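Local structure of 5-carboxyvanillate decarboxylase (Sphingomonas paucimobilis, 4L6D) at residues M33-D38 with T77-Q82; P159-I164 with L169-H174; G213-D216 with R220-I223. The protein probably removes a carboxyl group from 5-carboxyvanillate to yield vanillate, using a manganese ion held in a barrel of the amidohydrolase type. One frame throughout, in Å; residues are numbered along the deposited sequence.

Interaction 1: residues M33-D38 with T77-Q82; sequences MILVRD and TAPGVQ. With VNL (4-hydroxy-3-methoxybenzoate), chain J.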
# COMPACT_ATOMS: atom_id res chain seq x y z
N MET A 33 6.96 20.24 1.54
CA MET A 33 7.48 21.47 0.95
C MET A 33 7.47 21.46 -0.57
O MET A 33 7.49 22.52 -1.19
CB MET A 33 8.88 21.81 1.49
CG MET A 33 8.87 22.20 2.97
SD MET A 33 8.00 23.75 3.33
CE MET A 33 9.21 24.93 2.75
N ILE A 34 7.43 20.27 -1.18
CA ILE A 34 7.31 20.19 -2.63
C ILE A 34 5.97 20.78 -3.07
O ILE A 34 5.94 21.72 -3.87
CB ILE A 34 7.50 18.74 -3.15
CG1 ILE A 34 8.92 18.25 -2.86
CG2 ILE A 34 7.20 18.67 -4.64
CD1 ILE A 34 9.18 16.78 -3.22
N LEU A 35 4.87 20.25 -2.54
CA LEU A 35 3.54 20.82 -2.76
C LEU A 35 3.50 22.30 -2.37
O LEU A 35 2.98 23.14 -3.12
CB LEU A 35 2.51 20.07 -1.92
CG LEU A 35 1.13 20.73 -1.78
CD1 LEU A 35 0.39 20.63 -3.09
CD2 LEU A 35 0.34 20.09 -0.64
N VAL A 36 4.02 22.62 -1.19
CA VAL A 36 3.86 23.98 -0.66
C VAL A 36 4.56 25.01 -1.56
O VAL A 36 4.00 26.06 -1.86
CB VAL A 36 4.30 24.08 0.81
CG1 VAL A 36 4.36 25.52 1.27
CG2 VAL A 36 3.33 23.28 1.69
N ARG A 37 5.75 24.68 -2.05
CA ARG A 37 6.41 25.57 -3.00
C ARG A 37 5.69 25.62 -4.36
O ARG A 37 5.60 26.70 -4.96
CB ARG A 37 7.88 25.19 -3.18
CG ARG A 37 8.72 25.49 -1.94
CD ARG A 37 10.20 25.29 -2.25
NE ARG A 37 10.95 24.81 -1.09
CZ ARG A 37 11.31 23.55 -0.90
NH1 ARG A 37 10.99 22.62 -1.80
NH2 ARG A 37 11.99 23.21 0.18
N ASP A 38 5.18 24.48 -4.82
CA ASP A 38 4.50 24.45 -6.12
C ASP A 38 3.23 25.29 -6.13
O ASP A 38 2.89 25.89 -7.14
CB ASP A 38 4.15 23.01 -6.52
CG ASP A 38 5.34 22.25 -7.09
OD1 ASP A 38 6.40 22.86 -7.32
OD2 ASP A 38 5.19 21.02 -7.30
N THR A 77 -7.56 22.30 2.74
CA THR A 77 -6.69 21.46 1.93
C THR A 77 -5.42 21.09 2.69
O THR A 77 -4.95 21.86 3.52
CB THR A 77 -6.35 22.17 0.61
OG1 THR A 77 -5.67 21.26 -0.26
CG2 THR A 77 -5.49 23.41 0.84
N ALA A 78 -4.90 19.89 2.43
CA ALA A 78 -3.63 19.49 3.00
C ALA A 78 -2.56 20.52 2.59
O ALA A 78 -2.61 21.06 1.49
CB ALA A 78 -3.25 18.10 2.49
N PRO A 79 -1.59 20.79 3.48
CA PRO A 79 -1.33 20.17 4.78
C PRO A 79 -2.06 20.81 5.96
O PRO A 79 -1.63 20.66 7.10
CB PRO A 79 0.18 20.37 4.94
CG PRO A 79 0.40 21.72 4.31
CD PRO A 79 -0.55 21.77 3.12
N GLY A 80 -3.18 21.49 5.69
CA GLY A 80 -3.94 22.11 6.75
C GLY A 80 -3.10 23.11 7.52
O GLY A 80 -2.41 23.93 6.91
N VAL A 81 -3.18 23.05 8.85
CA VAL A 81 -2.40 23.92 9.72
C VAL A 81 -1.27 23.17 10.41
O VAL A 81 -0.64 23.70 11.33
CB VAL A 81 -3.28 24.61 10.81
CG1 VAL A 81 -4.38 25.44 10.15
CG2 VAL A 81 -3.86 23.58 11.77
N GLN A 82 -1.01 21.96 9.95
CA GLN A 82 -0.11 21.05 10.65
C GLN A 82 1.38 21.34 10.49
O GLN A 82 2.18 20.82 11.26
CB GLN A 82 -0.41 19.61 10.27
CG GLN A 82 -1.75 19.13 10.80
CD GLN A 82 -2.27 17.97 9.99
OE1 GLN A 82 -3.20 18.13 9.19
NE2 GLN A 82 -1.68 16.80 10.19
C1 VNL J . -3.17 16.87 -4.81
CO1 VNL J . -4.23 15.99 -5.04
CO2 VNL J . -3.05 17.58 -3.60
CM1 VNL J . -5.22 15.80 -4.06
CM2 VNL J . -4.01 17.39 -2.61
OM VNL J . -3.99 18.04 -1.39
CZ VNL J . -5.14 16.48 -2.84
CC VNL J . -2.15 17.09 -5.90
CV VNL J . -2.91 18.94 -1.08
O1 VNL J . -2.38 16.71 -7.08
O2 VNL J . -1.10 17.70 -5.61
O3 VNL J . -6.19 16.61 -1.98
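Leu35, on helix 33-40, reaches across to the loop that leaves strand 71-76, and its CD2 branch does the touching. With CG anti to the backbone N (chi1 167°), that methyl lies 3.8 Å from Ala78 O and 4.2 Å from Pro79 CD. The same CD2 also packs 3.5 Å from CV, the methoxy methyl of bound 4-hydroxy-3-methoxybenzoate, so one leucine branch meets both loop and ligand. Val36 follows one residue on and adds a lighter touch, its CG2 standing 4.2 Å from Pro79 CG. No hydrogen bond joins helix and loop.

Within the loop, the peptide bond between Ala78 and Pro79 is cis, Gly80 N donates to Thr77 O over 2.8 Å, and a type II' turn runs from Pro79 to Gln82. Ala78 O comes within 3.3 Å of CV, and Ala78 CB lies 3.7 Å from the same methyl. Thr77 OG1 is hydrogen-bonded to Tyr300 OH, another pocket residue. Leu35 and the loop thus form part of the wall beside the methoxy group in the ligand pocket, where the loop following a barrel strand lines the site, as in amidohydrolase-type TIM barrels.

Interaction 2: residues P159-I164 with L169-H174; sequences PVFEAI and LALYIH. With MN (manganese (II) ion), chain I; VNL (4-hydroxy-3-methoxybenzoate), chain J.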
# COMPACT_ATOMS: atom_id res chain seq x y z
N PRO A 159 -5.46 12.93 23.91
CA PRO A 159 -6.50 13.94 24.19
C PRO A 159 -7.29 14.38 22.96
O PRO A 159 -8.45 14.75 23.08
CB PRO A 159 -5.70 15.12 24.76
CG PRO A 159 -4.51 14.47 25.38
CD PRO A 159 -4.15 13.35 24.45
N VAL A 160 -6.66 14.35 21.78
CA VAL A 160 -7.38 14.66 20.55
C VAL A 160 -8.47 13.63 20.29
O VAL A 160 -9.63 13.97 20.06
CB VAL A 160 -6.41 14.69 19.36
CG1 VAL A 160 -7.15 14.68 18.03
CG2 VAL A 160 -5.48 15.89 19.48
N PHE A 161 -8.09 12.36 20.34
CA PHE A 161 -9.04 11.29 20.00
C PHE A 161 -10.13 11.13 21.06
O PHE A 161 -11.25 10.78 20.72
CB PHE A 161 -8.31 9.99 19.66
CG PHE A 161 -7.57 10.09 18.38
CD1 PHE A 161 -8.26 10.04 17.19
CD2 PHE A 161 -6.22 10.37 18.37
CE1 PHE A 161 -7.59 10.20 15.98
CE2 PHE A 161 -5.54 10.54 17.18
CZ PHE A 161 -6.23 10.46 15.99
N GLU A 162 -9.80 11.41 22.31
CA GLU A 162 -10.82 11.45 23.36
C GLU A 162 -11.89 12.48 23.01
O GLU A 162 -13.08 12.18 23.07
CB GLU A 162 -10.17 11.78 24.70
CG GLU A 162 -11.15 11.82 25.86
CD GLU A 162 -10.48 12.24 27.14
OE1 GLU A 162 -9.73 13.24 27.11
OE2 GLU A 162 -10.69 11.56 28.17
N ALA A 163 -11.47 13.67 22.60
CA ALA A 163 -12.41 14.72 22.25
C ALA A 163 -13.19 14.40 20.98
O ALA A 163 -14.38 14.68 20.90
CB ALA A 163 -11.70 16.07 22.13
N ILE A 164 -12.52 13.81 19.99
CA ILE A 164 -13.20 13.44 18.75
C ILE A 164 -14.28 12.40 19.06
O ILE A 164 -15.44 12.55 18.66
CB ILE A 164 -12.23 12.93 17.67
CG1 ILE A 164 -11.30 14.06 17.23
CG2 ILE A 164 -13.02 12.37 16.48
CD1 ILE A 164 -10.29 13.63 16.17
N LEU A 169 -18.25 13.44 16.05
CA LEU A 169 -17.83 13.79 14.68
C LEU A 169 -16.91 12.75 14.07
O LEU A 169 -15.96 12.28 14.71
CB LEU A 169 -17.11 15.14 14.67
CG LEU A 169 -17.93 16.36 15.10
CD1 LEU A 169 -17.08 17.60 15.01
CD2 LEU A 169 -19.19 16.50 14.23
N ALA A 170 -17.17 12.41 12.81
CA ALA A 170 -16.27 11.56 12.05
C ALA A 170 -15.01 12.35 11.68
O ALA A 170 -15.09 13.54 11.38
CB ALA A 170 -16.96 11.04 10.81
N LEU A 171 -13.85 11.69 11.73
CA LEU A 171 -12.59 12.31 11.33
C LEU A 171 -12.12 11.77 9.99
O LEU A 171 -11.82 10.59 9.86
CB LEU A 171 -11.51 12.06 12.39
CG LEU A 171 -10.11 12.54 12.01
CD1 LEU A 171 -10.04 14.07 11.93
CD2 LEU A 171 -9.09 12.02 13.01
N TYR A 172 -12.06 12.65 9.00
CA TYR A 172 -11.49 12.30 7.70
C TYR A 172 -9.98 12.44 7.83
O TYR A 172 -9.49 13.54 8.08
CB TYR A 172 -12.03 13.26 6.64
CG TYR A 172 -12.02 12.73 5.21
CD1 TYR A 172 -10.85 12.25 4.62
CD2 TYR A 172 -13.19 12.72 4.46
CE1 TYR A 172 -10.85 11.79 3.32
CE2 TYR A 172 -13.20 12.26 3.16
CZ TYR A 172 -12.03 11.79 2.60
OH TYR A 172 -12.06 11.33 1.30
N ILE A 173 -9.25 11.34 7.72
CA ILE A 173 -7.79 11.43 7.69
C ILE A 173 -7.35 11.47 6.24
O ILE A 173 -7.21 10.44 5.58
CB ILE A 173 -7.09 10.29 8.47
CG1 ILE A 173 -7.54 10.30 9.94
CG2 ILE A 173 -5.58 10.49 8.41
CD1 ILE A 173 -6.94 9.16 10.78
N HIS A 174 -7.18 12.70 5.77
CA HIS A 174 -6.75 13.00 4.40
C HIS A 174 -5.25 12.78 4.31
O HIS A 174 -4.56 12.83 5.32
CB HIS A 174 -7.11 14.46 4.13
CG HIS A 174 -6.89 14.90 2.72
ND1 HIS A 174 -5.66 15.30 2.24
CD2 HIS A 174 -7.75 14.98 1.67
CE1 HIS A 174 -5.78 15.63 0.96
NE2 HIS A 174 -7.03 15.44 0.60
MN MN I . -7.80 15.45 -1.47
C1 VNL J . -3.17 16.87 -4.81
CO1 VNL J . -4.23 15.99 -5.04
CO2 VNL J . -3.05 17.58 -3.60
CM1 VNL J . -5.22 15.80 -4.06
CM2 VNL J . -4.01 17.39 -2.61
OM VNL J . -3.99 18.04 -1.39
CZ VNL J . -5.14 16.48 -2.84
CC VNL J . -2.15 17.09 -5.90
CV VNL J . -2.91 18.94 -1.08
O1 VNL J . -2.38 16.71 -7.08
O2 VNL J . -1.10 17.70 -5.61
O3 VNL J . -6.19 16.61 -1.98
O HOH W 1 -9.24 17.04 -0.99
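Apolar packing of Phe161 and Ile164 on Leu171 seats helix 158-167 against strand 171-174, inside the beta-alpha-beta unit that starts with strand 140-144 of the barrel. Leu171 CD2 is the shared point: it lies 3.7 Å from Ile164 CD1 and 3.8 Å from Phe161 CE1, and its side chain crosses both partners at about a right angle. Leu171 CG stands anti to its backbone nitrogen (chi1 174°), which carries CD2 out to the helix. Nearer the turn, Ile164 CG2 presses on Leu169 O at 3.4 Å. Leu141 and Ile223, on the two flanking strands, also touch Leu171.

At the other end of the strand, His174 turns to the metal. Its NE2 binds manganese at 2.2 Å, and Glu8 and Asp297 bind the same ion. The ligand's phenolic oxygen, VNL O3, is bound to manganese at 2.0 Å and sits at the edge of the His174 ring, near its plane, 3.0 Å from NE2; a water, its O 2.2 Å from the manganese, is the fifth ligand. Direct bonding of O3 to the cation would probably draw electron density from the phenol and stabilise negative charge on that oxygen.

Interaction 3: residues G213-D216 with R220-I223; sequences GLFD and RLKI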
# COMPACT_ATOMS: atom_id res chain seq x y z
N GLY A 213 -4.23 -0.53 19.09
CA GLY A 213 -5.37 -0.68 19.97
C GLY A 213 -6.12 0.61 20.23
O GLY A 213 -6.89 0.70 21.19
N LEU A 214 -5.91 1.60 19.38
CA LEU A 214 -6.55 2.90 19.56
C LEU A 214 -8.07 2.74 19.58
O LEU A 214 -8.76 3.46 20.30
CB LEU A 214 -6.13 3.87 18.46
CG LEU A 214 -6.57 5.32 18.64
CD1 LEU A 214 -5.78 6.00 19.76
CD2 LEU A 214 -6.43 6.09 17.33
N PHE A 215 -8.58 1.80 18.81
CA PHE A 215 -10.03 1.59 18.74
C PHE A 215 -10.61 0.72 19.84
O PHE A 215 -11.83 0.60 19.94
CB PHE A 215 -10.44 1.16 17.34
CG PHE A 215 -9.98 2.12 16.28
CD1 PHE A 215 -10.66 3.31 16.07
CD2 PHE A 215 -8.81 1.87 15.55
CE1 PHE A 215 -10.21 4.23 15.10
CE2 PHE A 215 -8.37 2.77 14.59
CZ PHE A 215 -9.07 3.95 14.37
N ASP A 216 -9.76 0.12 20.68
CA ASP A 216 -10.25 -0.43 21.94
C ASP A 216 -10.33 0.68 22.98
O ASP A 216 -11.21 0.68 23.84
CB ASP A 216 -9.38 -1.58 22.45
CG ASP A 216 -9.61 -2.87 21.69
OD1 ASP A 216 -10.63 -2.99 20.96
OD2 ASP A 216 -8.77 -3.78 21.83
N ARG A 220 -15.82 4.25 19.90
CA ARG A 220 -16.84 4.95 19.12
C ARG A 220 -16.27 5.94 18.10
O ARG A 220 -17.02 6.68 17.48
CB ARG A 220 -17.82 5.70 20.03
CG ARG A 220 -18.59 4.80 20.97
CD ARG A 220 -19.76 4.13 20.27
NE ARG A 220 -20.75 5.09 19.77
CZ ARG A 220 -21.70 5.65 20.51
NH1 ARG A 220 -21.80 5.39 21.80
NH2 ARG A 220 -22.56 6.49 19.94
N LEU A 221 -14.95 5.96 17.92
CA LEU A 221 -14.37 6.78 16.86
C LEU A 221 -14.89 6.38 15.48
O LEU A 221 -15.06 5.19 15.20
CB LEU A 221 -12.86 6.60 16.82
CG LEU A 221 -12.02 7.36 17.82
CD1 LEU A 221 -10.56 6.99 17.60
CD2 LEU A 221 -12.23 8.87 17.64
N LYS A 222 -15.13 7.37 14.63
CA LYS A 222 -15.37 7.09 13.22
C LYS A 222 -14.31 7.81 12.39
O LYS A 222 -14.13 9.02 12.51
CB LYS A 222 -16.78 7.51 12.78
CG LYS A 222 -17.13 7.13 11.33
CD LYS A 222 -17.34 5.61 11.15
CE LYS A 222 -18.71 5.19 11.66
NZ LYS A 222 -18.85 3.70 11.77
N ILE A 223 -13.60 7.03 11.59
CA ILE A 223 -12.52 7.51 10.74
C ILE A 223 -12.92 7.30 9.28
O ILE A 223 -13.48 6.27 8.93
CB ILE A 223 -11.21 6.73 11.01
CG1 ILE A 223 -10.86 6.74 12.51
CG2 ILE A 223 -10.06 7.25 10.14
CD1 ILE A 223 -10.58 8.11 13.09
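Phe215 meets Leu221 and Ile223 where the short helix 214-217 folds back on the run into strand 223-225 of the barrel; Gly213, with positive phi, ends the preceding helix in a Schellman motif and also serves as N-cap of the short one. The tight part centres on the CD1-CE1-CZ edge of Phe215, closest at CE1. Phe215 CG stands beside the backbone N and anti to the carbonyl carbon (chi1 -55°), which brings the ring to Leu221 and Ile223. Ile223 CG1 comes to CE1 at the ring edge, close to the ring plane, at 3.7 Å, and Leu221 CD1 approaches CE1 obliquely at the same 3.7 Å, the phenylalanine and leucine side chains crossing at about a right angle. Leu221 CB adds a further touch, 4.0 Å from Phe215 CD1. The ring also touches Met209 and Ile210 of helix 197-211 and meets the ring of Phe267, their planes about 60° apart. With an alanine in place of Phe215 the ring is gone, and Leu221 CD1 and Ile223 CG1 would probably lose their shared partner, leaving a gap between the short helix and the strand.

The outer side is looser. Arg220 is exposed, with its CB pointing away from the helix; the CB of Lys222 likewise points away, and its NZ is hydrogen-bonded to Arg265 O. At the margin of the apolar cluster, Leu214 CD2 only just meets Leu221 CD1, at 4.2 Å.

In the fold
Along the chain the three contacts follow one another without overlap: 33-38 with 77-82, then 159-164 with 169-174, then 213-216 with 220-223. Interactions 2 and 3 are neighbours, their centres about 9 Å apart on the same side of the chain's centre, and the adjacent parallel strands 171-174 and 223-225 join them through a probable hydrogen bond, Leu171 N to Lys222 O at 2.8 Å. Interaction 1 lies about 21 Å, centre to centre, from interaction 2 and 27 Å from interaction 3, yet interactions 1 and 2 both touch the bound ligand, and Ala78 CB packs 3.7 Å from His174 ND1. Strand 171-174 therefore links the helix-packed outside of the barrel to its manganese site.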